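Local coordinates for glycosyl hydrolases family 31 family protein (Aspergillus niger, PDB 6DRU) that liberates alpha-xylose from the non-reducing terminal glucose of xyloglucan oligosaccharides, acting as a family 31 alpha-xylosidase, at residues E17-Q22 / N122-Y127; A33-P38 / A133-E138; I47-I52 / D57-M62; P179-N184 / T206-A211; V425-G430 / K437-A442. All coordinates share one frame; numbering follows the deposited sequence.

Contact 1: E17-Q22 / N122-Y127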
# COMPACT_ATOMS: atom_id res chain seq x y z
N GLU A 17 7.58 16.27 14.36
CA GLU A 17 8.46 16.60 13.26
C GLU A 17 9.59 17.51 13.74
O GLU A 17 9.37 18.40 14.56
CB GLU A 17 7.70 17.26 12.10
CG GLU A 17 7.20 18.67 12.37
CD GLU A 17 6.87 19.44 11.10
OE1 GLU A 17 7.43 19.09 10.04
OE2 GLU A 17 6.07 20.39 11.17
N THR A 18 10.79 17.26 13.23
CA THR A 18 11.98 18.04 13.56
C THR A 18 12.42 18.80 12.32
O THR A 18 12.55 18.21 11.24
CB THR A 18 13.11 17.14 14.07
OG1 THR A 18 12.64 16.38 15.19
CG2 THR A 18 14.30 17.98 14.49
N ILE A 19 12.68 20.10 12.47
CA ILE A 19 13.13 20.95 11.37
C ILE A 19 14.49 21.51 11.75
O ILE A 19 14.63 22.18 12.78
CB ILE A 19 12.14 22.08 11.06
CG1 ILE A 19 10.75 21.53 10.76
CG2 ILE A 19 12.65 22.91 9.88
CD1 ILE A 19 9.81 21.56 11.95
N LEU A 20 15.50 21.25 10.91
CA LEU A 20 16.86 21.71 11.13
C LEU A 20 17.22 22.70 10.03
O LEU A 20 17.41 22.31 8.88
CB LEU A 20 17.84 20.53 11.16
CG LEU A 20 19.32 20.88 11.25
CD1 LEU A 20 19.62 21.59 12.56
CD2 LEU A 20 20.18 19.62 11.11
N ILE A 21 17.32 23.98 10.40
CA ILE A 21 17.67 25.05 9.47
C ILE A 21 19.09 25.49 9.78
O ILE A 21 19.39 25.86 10.92
CB ILE A 21 16.69 26.23 9.57
CG1 ILE A 21 15.25 25.73 9.56
CG2 ILE A 21 16.92 27.21 8.43
CD1 ILE A 21 14.42 26.26 10.72
N GLN A 22 19.96 25.44 8.77
CA GLN A 22 21.35 25.83 8.95
C GLN A 22 21.76 26.83 7.88
O GLN A 22 21.32 26.73 6.73
CB GLN A 22 22.28 24.60 8.87
CG GLN A 22 21.84 23.42 9.71
CD GLN A 22 22.61 22.16 9.38
OE1 GLN A 22 22.47 21.60 8.29
NE2 GLN A 22 23.44 21.72 10.31
N ASN A 122 -1.46 21.86 5.72
CA ASN A 122 -0.19 22.09 6.39
C ASN A 122 0.92 22.23 5.35
O ASN A 122 1.04 21.37 4.46
CB ASN A 122 0.12 20.94 7.35
CG ASN A 122 1.17 21.32 8.37
OD1 ASN A 122 2.36 21.39 8.06
ND2 ASN A 122 0.73 21.56 9.61
N PRO A 123 1.73 23.29 5.42
CA PRO A 123 2.79 23.47 4.42
C PRO A 123 3.87 22.39 4.45
O PRO A 123 4.68 22.32 3.52
CB PRO A 123 3.38 24.84 4.76
CG PRO A 123 3.03 25.05 6.20
CD PRO A 123 1.71 24.37 6.41
N ARG A 124 3.90 21.55 5.48
CA ARG A 124 4.79 20.39 5.55
C ARG A 124 3.89 19.18 5.81
O ARG A 124 3.69 18.77 6.95
CB ARG A 124 5.85 20.55 6.64
CG ARG A 124 6.72 21.79 6.47
CD ARG A 124 7.91 21.79 7.43
NE ARG A 124 7.49 21.90 8.83
CZ ARG A 124 7.39 23.04 9.49
NH1 ARG A 124 7.67 24.19 8.89
NH2 ARG A 124 7.00 23.04 10.76
N TYR A 125 3.36 18.60 4.73
CA TYR A 125 2.36 17.54 4.82
C TYR A 125 3.03 16.18 4.66
O TYR A 125 3.79 15.97 3.71
CB TYR A 125 1.29 17.73 3.75
CG TYR A 125 0.04 16.91 3.98
CD1 TYR A 125 -0.07 15.62 3.47
CD2 TYR A 125 -1.03 17.43 4.70
CE1 TYR A 125 -1.22 14.87 3.68
CE2 TYR A 125 -2.17 16.68 4.91
CZ TYR A 125 -2.26 15.40 4.40
OH TYR A 125 -3.40 14.66 4.61
N TYR A 126 2.75 15.27 5.59
CA TYR A 126 3.30 13.93 5.57
C TYR A 126 2.17 12.91 5.45
O TYR A 126 1.08 13.10 6.00
CB TYR A 126 4.12 13.64 6.83
CG TYR A 126 5.20 14.66 7.10
CD1 TYR A 126 6.37 14.67 6.37
CD2 TYR A 126 5.04 15.62 8.10
CE1 TYR A 126 7.36 15.60 6.61
CE2 TYR A 126 6.02 16.55 8.35
CZ TYR A 126 7.18 16.54 7.61
OH TYR A 126 8.16 17.47 7.86
N TYR A 127 2.44 11.83 4.72
CA TYR A 127 1.44 10.81 4.45
C TYR A 127 2.14 9.46 4.35
O TYR A 127 3.15 9.34 3.66
CB TYR A 127 0.67 11.12 3.16
CG TYR A 127 -0.22 10.02 2.66
CD1 TYR A 127 -1.46 9.78 3.23
CD2 TYR A 127 0.17 9.22 1.59
CE1 TYR A 127 -2.29 8.77 2.77
CE2 TYR A 127 -0.65 8.21 1.11
CZ TYR A 127 -1.88 7.99 1.71
OH TYR A 127 -2.69 6.99 1.23
O HOH W 1 3.86 21.74 10.23

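Contact 2: A33-P38 / A133-E138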
# COMPACT_ATOMS: atom_id res chain seq x y z
N ALA A 33 13.77 18.41 7.26
CA ALA A 33 12.64 18.09 8.13
C ALA A 33 12.30 16.62 8.01
O ALA A 33 12.40 16.03 6.93
CB ALA A 33 11.41 18.95 7.79
N TRP A 34 11.90 16.02 9.14
CA TRP A 34 11.55 14.60 9.17
C TRP A 34 10.56 14.34 10.30
O TRP A 34 10.69 14.93 11.38
CB TRP A 34 12.78 13.71 9.35
CG TRP A 34 13.54 13.94 10.63
CD1 TRP A 34 13.32 13.33 11.83
CD2 TRP A 34 14.64 14.84 10.83
NE1 TRP A 34 14.22 13.80 12.76
CE2 TRP A 34 15.04 14.72 12.17
CE3 TRP A 34 15.33 15.73 10.00
CZ2 TRP A 34 16.09 15.46 12.71
CZ3 TRP A 34 16.38 16.46 10.53
CH2 TRP A 34 16.75 16.32 11.87
N PRO A 35 9.56 13.47 10.08
CA PRO A 35 8.66 13.09 11.17
C PRO A 35 9.07 11.80 11.88
O PRO A 35 9.40 10.80 11.23
CB PRO A 35 7.31 12.93 10.46
CG PRO A 35 7.69 12.47 9.09
CD PRO A 35 9.04 13.06 8.76
N PHE A 36 9.05 11.84 13.22
CA PHE A 36 9.27 10.68 14.08
C PHE A 36 10.69 10.11 14.01
O PHE A 36 11.44 10.21 14.98
CB PHE A 36 8.26 9.57 13.77
CG PHE A 36 6.86 9.89 14.24
CD1 PHE A 36 6.52 9.74 15.57
CD2 PHE A 36 5.89 10.31 13.35
CE1 PHE A 36 5.24 10.03 16.01
CE2 PHE A 36 4.60 10.60 13.78
CZ PHE A 36 4.28 10.45 15.11
N ARG A 37 11.07 9.51 12.87
CA ARG A 37 12.35 8.80 12.88
C ARG A 37 13.46 9.68 12.34
O ARG A 37 13.29 10.32 11.29
CB ARG A 37 12.28 7.51 12.05
CG ARG A 37 11.09 6.60 12.32
CD ARG A 37 9.84 7.04 11.60
NE ARG A 37 8.67 6.30 12.06
CZ ARG A 37 7.42 6.60 11.72
NH1 ARG A 37 7.18 7.62 10.91
NH2 ARG A 37 6.41 5.87 12.18
N PRO A 38 14.61 9.71 13.01
CA PRO A 38 15.72 10.56 12.58
C PRO A 38 16.30 10.07 11.27
O PRO A 38 16.08 8.91 10.87
CB PRO A 38 16.73 10.44 13.72
CG PRO A 38 15.94 9.93 14.89
CD PRO A 38 14.90 9.04 14.29
N ALA A 133 7.70 2.87 7.70
CA ALA A 133 7.84 4.24 8.15
C ALA A 133 8.13 5.23 7.03
O ALA A 133 8.09 6.44 7.28
CB ALA A 133 8.94 4.35 9.22
N GLU A 134 8.43 4.75 5.82
CA GLU A 134 8.64 5.66 4.70
C GLU A 134 7.36 6.43 4.40
O GLU A 134 6.26 5.89 4.50
CB GLU A 134 9.10 4.89 3.46
CG GLU A 134 10.44 4.20 3.61
CD GLU A 134 10.80 3.35 2.41
OE1 GLU A 134 11.30 3.91 1.41
OE2 GLU A 134 10.55 2.12 2.44
N PHE A 135 7.51 7.69 4.03
CA PHE A 135 6.38 8.59 3.87
C PHE A 135 6.50 9.36 2.56
O PHE A 135 7.58 9.50 1.99
CB PHE A 135 6.29 9.59 5.04
CG PHE A 135 7.52 10.43 5.21
CD1 PHE A 135 8.57 9.99 6.00
CD2 PHE A 135 7.63 11.66 4.59
CE1 PHE A 135 9.71 10.76 6.16
CE2 PHE A 135 8.77 12.44 4.74
CZ PHE A 135 9.81 11.98 5.53
N SER A 136 5.35 9.85 2.10
CA SER A 136 5.29 10.82 1.02
C SER A 136 5.19 12.22 1.61
O SER A 136 4.61 12.43 2.68
CB SER A 136 4.09 10.54 0.10
OG SER A 136 2.95 11.26 0.52
N ALA A 137 5.79 13.19 0.92
CA ALA A 137 5.91 14.54 1.44
C ALA A 137 5.38 15.54 0.42
O ALA A 137 5.60 15.38 -0.79
CB ALA A 137 7.36 14.88 1.79
N GLU A 138 4.68 16.56 0.91
CA GLU A 138 4.19 17.66 0.10
C GLU A 138 4.51 18.96 0.82
O GLU A 138 3.90 19.27 1.85
CB GLU A 138 2.68 17.53 -0.15
CG GLU A 138 2.31 16.34 -1.03
CD GLU A 138 0.81 16.08 -1.05
OE1 GLU A 138 0.37 15.05 -0.47
OE2 GLU A 138 0.07 16.89 -1.63

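Contact 3: I47-I52 / D57-M62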
# COMPACT_ATOMS: atom_id res chain seq x y z
N ILE A 47 24.10 18.01 -3.06
CA ILE A 47 24.77 19.26 -2.72
C ILE A 47 26.04 18.95 -1.94
O ILE A 47 26.15 17.91 -1.29
CB ILE A 47 23.85 20.21 -1.93
CG1 ILE A 47 23.52 19.62 -0.56
CG2 ILE A 47 22.58 20.51 -2.71
CD1 ILE A 47 22.87 20.60 0.39
N TYR A 48 27.00 19.87 -2.03
CA TYR A 48 28.28 19.72 -1.36
C TYR A 48 28.22 20.27 0.05
O TYR A 48 27.63 21.33 0.30
CB TYR A 48 29.38 20.44 -2.15
CG TYR A 48 29.78 19.76 -3.44
CD1 TYR A 48 29.02 19.92 -4.59
CD2 TYR A 48 30.91 18.96 -3.51
CE1 TYR A 48 29.38 19.30 -5.78
CE2 TYR A 48 31.28 18.34 -4.69
CZ TYR A 48 30.51 18.51 -5.82
OH TYR A 48 30.87 17.89 -6.99
N ASP A 49 28.82 19.55 0.99
CA ASP A 49 28.93 19.99 2.38
C ASP A 49 30.38 19.84 2.83
O ASP A 49 30.85 18.70 3.00
CB ASP A 49 28.00 19.20 3.29
CG ASP A 49 27.93 19.77 4.69
OD1 ASP A 49 28.44 20.89 4.90
OD2 ASP A 49 27.37 19.11 5.59
N PRO A 50 31.11 20.95 3.02
CA PRO A 50 30.62 22.32 2.83
C PRO A 50 30.53 22.66 1.35
O PRO A 50 31.09 21.93 0.53
CB PRO A 50 31.69 23.16 3.53
CG PRO A 50 32.94 22.38 3.35
CD PRO A 50 32.54 20.93 3.40
N PRO A 51 29.82 23.74 1.00
CA PRO A 51 29.76 24.16 -0.40
C PRO A 51 31.15 24.37 -0.97
O PRO A 51 32.10 24.69 -0.24
CB PRO A 51 28.96 25.47 -0.35
CG PRO A 51 28.11 25.33 0.87
CD PRO A 51 28.93 24.55 1.86
N ILE A 52 31.27 24.18 -2.28
CA ILE A 52 32.54 24.35 -2.99
C ILE A 52 33.15 25.71 -2.68
O ILE A 52 34.37 25.87 -2.67
CB ILE A 52 32.33 24.16 -4.50
CG1 ILE A 52 32.07 22.69 -4.83
CG2 ILE A 52 33.53 24.65 -5.30
CD1 ILE A 52 31.47 22.47 -6.20
N ASP A 57 34.52 26.96 7.06
CA ASP A 57 35.81 26.28 7.12
C ASP A 57 35.69 24.77 7.05
O ASP A 57 36.58 24.11 6.51
CB ASP A 57 36.55 26.66 8.40
CG ASP A 57 36.84 28.15 8.49
OD1 ASP A 57 36.58 28.74 9.56
OD2 ASP A 57 37.27 28.74 7.48
N THR A 58 34.60 24.21 7.58
CA THR A 58 34.39 22.77 7.59
C THR A 58 32.91 22.49 7.32
O THR A 58 32.09 23.40 7.23
CB THR A 58 34.82 22.15 8.93
OG1 THR A 58 34.51 20.75 8.93
CG2 THR A 58 34.10 22.83 10.08
N ALA A 59 32.60 21.20 7.20
CA ALA A 59 31.24 20.79 6.87
C ALA A 59 30.30 21.05 8.05
O ALA A 59 30.70 21.02 9.21
CB ALA A 59 31.21 19.31 6.49
N HIS A 60 29.03 21.30 7.72
CA HIS A 60 28.03 21.55 8.76
C HIS A 60 27.55 20.25 9.39
O HIS A 60 27.48 20.15 10.62
CB HIS A 60 26.84 22.31 8.18
CG HIS A 60 27.18 23.65 7.62
ND1 HIS A 60 27.22 24.79 8.40
CD2 HIS A 60 27.47 24.05 6.36
CE1 HIS A 60 27.54 25.83 7.64
NE2 HIS A 60 27.69 25.40 6.40
N GLY A 61 27.22 19.26 8.58
CA GLY A 61 26.63 18.06 9.12
C GLY A 61 25.28 18.36 9.73
O GLY A 61 24.49 19.16 9.20
N MET A 62 25.00 17.73 10.87
CA MET A 62 23.77 17.95 11.62
C MET A 62 23.93 19.00 12.72
O MET A 62 23.07 19.09 13.60
CB MET A 62 23.29 16.63 12.21
CG MET A 62 21.82 16.31 11.95
SD MET A 62 21.52 15.81 10.25
CE MET A 62 22.55 14.35 10.13

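Contact 4: P179-N184 / T206-A211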
# COMPACT_ATOMS: atom_id res chain seq x y z
N PRO A 179 14.59 19.74 -10.08
CA PRO A 179 14.05 20.81 -9.23
C PRO A 179 15.12 21.80 -8.77
O PRO A 179 15.43 21.93 -7.59
CB PRO A 179 13.44 20.02 -8.07
CG PRO A 179 14.32 18.82 -7.94
CD PRO A 179 14.75 18.47 -9.35
N VAL A 180 15.69 22.52 -9.74
CA VAL A 180 16.60 23.63 -9.48
C VAL A 180 16.12 24.79 -10.34
O VAL A 180 16.16 24.71 -11.58
CB VAL A 180 18.06 23.28 -9.81
CG1 VAL A 180 18.94 24.51 -9.71
CG2 VAL A 180 18.57 22.18 -8.89
N PHE A 181 15.66 25.86 -9.70
CA PHE A 181 15.10 26.98 -10.45
C PHE A 181 15.54 28.30 -9.84
O PHE A 181 15.86 28.38 -8.65
CB PHE A 181 13.56 26.91 -10.50
CG PHE A 181 12.88 27.24 -9.20
CD1 PHE A 181 12.47 28.53 -8.92
CD2 PHE A 181 12.62 26.25 -8.27
CE1 PHE A 181 11.83 28.84 -7.73
CE2 PHE A 181 11.98 26.54 -7.08
CZ PHE A 181 11.58 27.84 -6.81
N MET A 182 15.55 29.33 -10.68
CA MET A 182 15.75 30.71 -10.26
C MET A 182 14.44 31.48 -10.39
O MET A 182 13.66 31.24 -11.31
CB MET A 182 16.83 31.41 -11.10
CG MET A 182 18.20 30.78 -11.04
SD MET A 182 19.39 31.74 -12.00
CE MET A 182 18.56 31.82 -13.59
N SER A 183 14.21 32.40 -9.46
CA SER A 183 13.07 33.30 -9.51
C SER A 183 13.56 34.72 -9.75
O SER A 183 14.64 35.11 -9.32
CB SER A 183 12.26 33.23 -8.21
OG SER A 183 11.20 34.18 -8.23
N ASN A 184 12.74 35.50 -10.47
CA ASN A 184 13.09 36.89 -10.71
C ASN A 184 12.98 37.75 -9.46
O ASN A 184 13.41 38.91 -9.49
CB ASN A 184 12.22 37.47 -11.83
CG ASN A 184 10.74 37.37 -11.53
OD1 ASN A 184 10.33 36.68 -10.60
ND2 ASN A 184 9.93 38.07 -12.32
N THR A 206 3.89 27.51 -4.61
CA THR A 206 4.88 26.61 -5.17
C THR A 206 4.94 25.36 -4.31
O THR A 206 5.13 25.45 -3.09
CB THR A 206 6.25 27.28 -5.24
OG1 THR A 206 6.18 28.43 -6.08
CG2 THR A 206 7.29 26.31 -5.79
N ARG A 207 4.77 24.19 -4.93
CA ARG A 207 4.69 22.94 -4.19
C ARG A 207 5.60 21.89 -4.80
O ARG A 207 5.58 21.67 -6.02
CB ARG A 207 3.25 22.42 -4.16
CG ARG A 207 3.09 21.14 -3.36
CD ARG A 207 1.65 20.69 -3.30
NE ARG A 207 1.09 20.84 -1.96
CZ ARG A 207 -0.09 20.35 -1.59
NH1 ARG A 207 -0.84 19.69 -2.46
NH2 ARG A 207 -0.52 20.53 -0.35
N PHE A 208 6.40 21.25 -3.95
CA PHE A 208 7.22 20.11 -4.33
C PHE A 208 6.74 18.88 -3.56
O PHE A 208 6.37 18.99 -2.38
CB PHE A 208 8.70 20.36 -4.04
CG PHE A 208 9.27 21.52 -4.80
CD1 PHE A 208 9.19 22.81 -4.30
CD2 PHE A 208 9.89 21.31 -6.03
CE1 PHE A 208 9.72 23.87 -5.01
CE2 PHE A 208 10.42 22.37 -6.74
CZ PHE A 208 10.34 23.66 -6.23
N THR A 209 6.75 17.72 -4.22
CA THR A 209 6.32 16.48 -3.60
C THR A 209 7.38 15.41 -3.77
O THR A 209 8.19 15.45 -4.70
CB THR A 209 4.99 15.97 -4.18
OG1 THR A 209 5.19 15.53 -5.53
CG2 THR A 209 3.93 17.07 -4.16
N ALA A 210 7.37 14.44 -2.86
CA ALA A 210 8.25 13.28 -2.91
C ALA A 210 7.41 12.03 -2.71
O ALA A 210 6.70 11.92 -1.70
CB ALA A 210 9.35 13.38 -1.85
N ALA A 211 7.49 11.09 -3.66
CA ALA A 211 6.65 9.91 -3.61
C ALA A 211 6.96 9.04 -2.39
O ALA A 211 6.04 8.56 -1.71
CB ALA A 211 6.81 9.09 -4.89

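Contact 5: V425-G430 / K437-A442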
# COMPACT_ATOMS: atom_id res chain seq x y z
N VAL A 425 10.78 0.03 -10.04
CA VAL A 425 11.75 -1.06 -9.98
C VAL A 425 12.52 -1.03 -8.66
O VAL A 425 12.47 -0.03 -7.93
CB VAL A 425 12.71 -1.01 -11.18
CG1 VAL A 425 11.93 -1.00 -12.48
CG2 VAL A 425 13.60 0.21 -11.08
N ASN A 426 13.24 -2.11 -8.37
CA ASN A 426 14.12 -2.18 -7.22
C ASN A 426 15.54 -1.79 -7.62
O ASN A 426 16.09 -2.34 -8.58
CB ASN A 426 14.13 -3.60 -6.63
CG ASN A 426 13.03 -3.83 -5.62
OD1 ASN A 426 12.59 -2.90 -4.95
ND2 ASN A 426 12.57 -5.07 -5.51
N TYR A 427 16.11 -0.84 -6.89
CA TYR A 427 17.52 -0.48 -7.01
C TYR A 427 18.25 -0.83 -5.72
O TYR A 427 17.64 -1.19 -4.71
CB TYR A 427 17.70 1.01 -7.32
CG TYR A 427 17.20 1.45 -8.67
CD1 TYR A 427 17.71 0.90 -9.84
CD2 TYR A 427 16.24 2.44 -8.78
CE1 TYR A 427 17.26 1.31 -11.08
CE2 TYR A 427 15.78 2.86 -10.01
CZ TYR A 427 16.30 2.30 -11.16
OH TYR A 427 15.84 2.72 -12.39
N ALA A 428 19.57 -0.70 -5.76
CA ALA A 428 20.37 -0.88 -4.55
C ALA A 428 20.25 0.32 -3.61
O ALA A 428 20.54 0.18 -2.42
CB ALA A 428 21.84 -1.11 -4.91
N ALA A 429 19.83 1.47 -4.12
CA ALA A 429 19.71 2.68 -3.33
C ALA A 429 18.27 3.01 -2.96
O ALA A 429 18.03 4.02 -2.29
CB ALA A 429 20.33 3.87 -4.08
N GLY A 430 17.32 2.20 -3.38
CA GLY A 430 15.92 2.45 -3.12
C GLY A 430 15.08 1.90 -4.26
O GLY A 430 15.52 1.03 -5.00
N LYS A 437 15.30 9.34 -9.58
CA LYS A 437 15.96 10.46 -10.24
C LYS A 437 17.48 10.35 -10.20
O LYS A 437 18.16 11.09 -10.92
CB LYS A 437 15.52 11.78 -9.61
CG LYS A 437 14.02 11.93 -9.47
CD LYS A 437 13.34 11.98 -10.83
CE LYS A 437 13.43 13.37 -11.44
NZ LYS A 437 13.84 13.33 -12.86
N LEU A 438 18.03 9.44 -9.39
CA LEU A 438 19.47 9.25 -9.30
C LEU A 438 20.04 8.44 -10.45
O LEU A 438 21.23 8.56 -10.75
CB LEU A 438 19.81 8.57 -7.96
CG LEU A 438 21.20 7.97 -7.74
CD1 LEU A 438 22.27 9.05 -7.70
CD2 LEU A 438 21.23 7.15 -6.46
N TYR A 439 19.21 7.64 -11.13
CA TYR A 439 19.73 6.66 -12.08
C TYR A 439 20.59 7.27 -13.18
O TYR A 439 21.73 6.82 -13.36
CB TYR A 439 18.57 5.84 -12.67
CG TYR A 439 19.03 4.66 -13.50
CD1 TYR A 439 19.28 4.80 -14.86
CD2 TYR A 439 19.23 3.42 -12.92
CE1 TYR A 439 19.71 3.72 -15.62
CE2 TYR A 439 19.66 2.34 -13.66
CZ TYR A 439 19.90 2.50 -15.01
OH TYR A 439 20.32 1.42 -15.76
N PRO A 440 20.13 8.27 -13.95
CA PRO A 440 21.02 8.82 -14.99
C PRO A 440 22.21 9.57 -14.41
O PRO A 440 23.28 9.59 -15.02
CB PRO A 440 20.10 9.75 -15.78
CG PRO A 440 19.07 10.17 -14.80
CD PRO A 440 18.84 8.98 -13.92
N TRP A 441 22.04 10.19 -13.24
CA TRP A 441 23.15 10.86 -12.58
C TRP A 441 24.24 9.86 -12.20
O TRP A 441 25.43 10.12 -12.40
CB TRP A 441 22.64 11.60 -11.34
CG TRP A 441 23.60 12.54 -10.69
CD1 TRP A 441 23.68 13.89 -10.88
CD2 TRP A 441 24.61 12.20 -9.73
NE1 TRP A 441 24.68 14.41 -10.09
CE2 TRP A 441 25.27 13.40 -9.38
CE3 TRP A 441 25.02 11.01 -9.13
CZ2 TRP A 441 26.31 13.44 -8.46
CZ3 TRP A 441 26.06 11.05 -8.21
CH2 TRP A 441 26.70 12.25 -7.89
N ALA A 442 23.84 8.71 -11.66
CA ALA A 442 24.81 7.67 -11.32
C ALA A 442 25.37 6.98 -12.56
O ALA A 442 26.47 6.42 -12.49
CB ALA A 442 24.17 6.63 -10.40

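Contact 1: E17-Q22 / N122-Y127
E17 and R124 form a salt bridge between the two facing sheets of a β-sandwich near the N-terminus. Strand 17-22 lies in one sheet, and strand 124-127 is an outermost strand of the other within this chain. The axes come no nearer than 10.7 Å, so side chains make the contact. The strands run at 136° to each other.

The tight part is polar and buried. R124 grips the carboxylate side-on with two nitrogens. R124 NE donates to E17 OE1 at 3.1 Å, and R124 NH2 donates to E17 OE2 at 2.8 Å. The two flat groups are twisted by 44°. NH2 therefore meets OE2 from above the carboxylate plane, while both oxygens stay near the guanidinium plane. The hydroxyl of Y126 also donates to E17 OE1, at 2.8 Å and almost in line with the C-O bond. OE1 thus takes two donors. I19 covers one guanidinium face, with its CD1 3.4 Å from R124 NH2. A bend at chi3 (-66°) turns the arginine head across the end of E17. E114 makes a further salt bridge to R124 NH1, which helps fix the rotation of the group.

The looser side lies towards N122, which is partly exposed. A water sits there between the segments, 2.8 Å from E17 OE2 and also beside N122 OD1. P419 of the second subunit packs on E17 and N122. N122 closes an Asx turn: its OD1 accepts R124 N at 3.0 Å, in the carbonyl plane and on a lone pair.

Contact 2: A33-P38 / A133-E138
P35 lays its ring over one face of F135. The nearest proline carbon, P35 CD, is 3.9 Å from the centroid of the F135 ring and 30° off the ring normal, which makes a CH-pi contact. P35 CG sits over the same ring, nearer its rim. F135 reaches this place with its CG between the backbone N and the carbonyl carbon (chi1 58°). The two side chains approach from opposite directions.

A second, more open pair lies beside it. The methyl of A133 rests on one face of the R37 guanidinium, with A133 CB 3.5 Å from R37 NE. The bend of R37 at chi2 (82°) brings this flat group back over the methyl. F36 CB lies on the opposite face, so the guanidinium is sandwiched between two carbons. Its NH2 is held by N426 OD1 and G430 O of the third subunit, so its polar end belongs to the subunit interface.

No hydrogen bond crosses between the segments. P35 ends strand 28-35 of one sheet, and F135 begins strand 135-142 of the facing sheet. Y126 of strand 124-127 touches P35 and meets the F135 ring edge-to-face, and F16 lies against P35 from the loop before strand 17-23.

Contact 3: I47-I52 / D57-M62
D49 uses both oxygens of its carboxylate to hold two consecutive backbone N-H groups, those of H60 and G61. The contact joins two parts of one long surface loop between strand 28-35 and strand 66-68. Neither segment forms a regular helix or strand.

Both bonds are fairly straight. H60 N donates to D49 OD1 at 2.9 Å, on the syn side and slightly out of the carboxylate plane. G61 N donates to D49 OD2 at 3.0 Å, on the syn lone pair. The carboxylate thus spans the two amides. D49 CG stands anti to the backbone N (chi1 -171°), and this carries the group across to the other segment. G61 has a positive phi (64°), which favours glycine.

Several other polar groups have partners nearby. H60 NE2 is hydrogen-bonded to E56 OE2, so the imidazole looks to its own loop for a polar partner. Its near edge also faces D49, with H60 CD2 3.6 Å from D49 OD1. The carbonyl of H60 is bonded by S63 OG. That of G61 takes Q22 NE2 and R32 NH2, which ties the loop to strands 17-23 and 28-35.

Van der Waals contact completes the join at the solvent side. The peptide bond between D49 and P50 is cis. The proline ring lies beside T58 and A59, and P50 CB is 3.7 Å from T58 O. The methyl of A59 makes an apolar contact with the same ring, its CB 3.7 Å from P50 CD.

Contact 4: P179-N184 / T206-A211
Both segments are extended, and each lies in a different sheet of the β-sandwich. Strand 179-183 belongs to the mixed sheet that also holds strands 17-23 and 28-35. Segment 206-211 lies on strand 205-213 of the five-stranded antiparallel sheet. Their closest CA atoms, those of P179 and F208, are 8.4 Å apart, so the two are bridged by side chains alone. Segment 206-211 turns a corner at A211.

P179, F181 and F208 make the contact between them. F208 reaches across from its strand and touches both F181 and P179. Its CZ comes within 3.4 Å of F181 CE2, which lies in the plane of the F208 ring, at its edge. The two phenylalanines cross obliquely. F181 is turned there by a chi1 of 73°, with CG between the backbone N and the carbonyl carbon. P179 CB approaches the neighbouring ring atom, F208 CE2, at 4.1 Å.

The aromatic cluster continues beyond the segments. F201 meets F181 edge-to-face, and F189 and W191 lie nearly parallel to F208. M199 touches both P179 and F208.

No hydrogen bond crosses between the segments. The touching groups are all carbon and all buried, so cohesion here rests on apolar and aromatic packing between the sheets.

Contact 5: V425-G430 / K437-A442
Y427 and Y439 set their rings against each other at a slant. The planes are 32° apart and the centroids 5.4 Å. The side chains cross at about a right angle, so the outer end of Y427 reaches the flank of Y439. The closest atoms are Y427 CE1 and Y439 CD2, at 3.4 Å. The phenol oxygen lies along the same flank, with Y427 OH 3.5 Å from Y439 CD2.

Y439 CG stands anti to the backbone N (chi1 -171°), and the side chain extends from its helix towards Y427. Y427 CG is anti to the carbonyl carbon (chi1 -67°), and V425 CG2 covers one face of the Y427 ring.

Both hydroxyls are bonded outside the pair. Y427 OH meets Q432 OE1 and the backbone N of G400, and Y439 OH is bonded to Y365 O. These bonds hold the two rings at their far ends. A smaller apolar contact lies beside them, where A429 CB is 4.2 Å from L438 CD2. Y427 N donates to G430 O at 2.7 Å, closing a turn that contains A429.

The pair sits within the TIM-barrel region. Segment 425-430 starts with the short, weakly bonded strand at about 425-426, which pairs with 346-347. Segment 437-442 leads into helix 439-455. Helix 432-435 links them along the chain, and its V435 touches both Y427 and A429.

Contacts 1, 2 and 4 join the same two facing sheets. Contacts 1 and 2 are 8 Å apart between centres and touch directly, where Y127 O and S136 N, 2.8 Å apart, probably form a hydrogen bond. Contact 4 lies about 19 Å from contact 2, centre to centre, and they share a salt bridge between E138 and R207. Contact 3 is nested in the loop closed by contact 1, and L20 of contact 1 packs on its M62. Contact 5 stands apart in the TIM-barrel region, and its Y439 side chain is about 11 Å from that of D395, an active-site residue. Contacts 2 and 5 meet across a subunit interface.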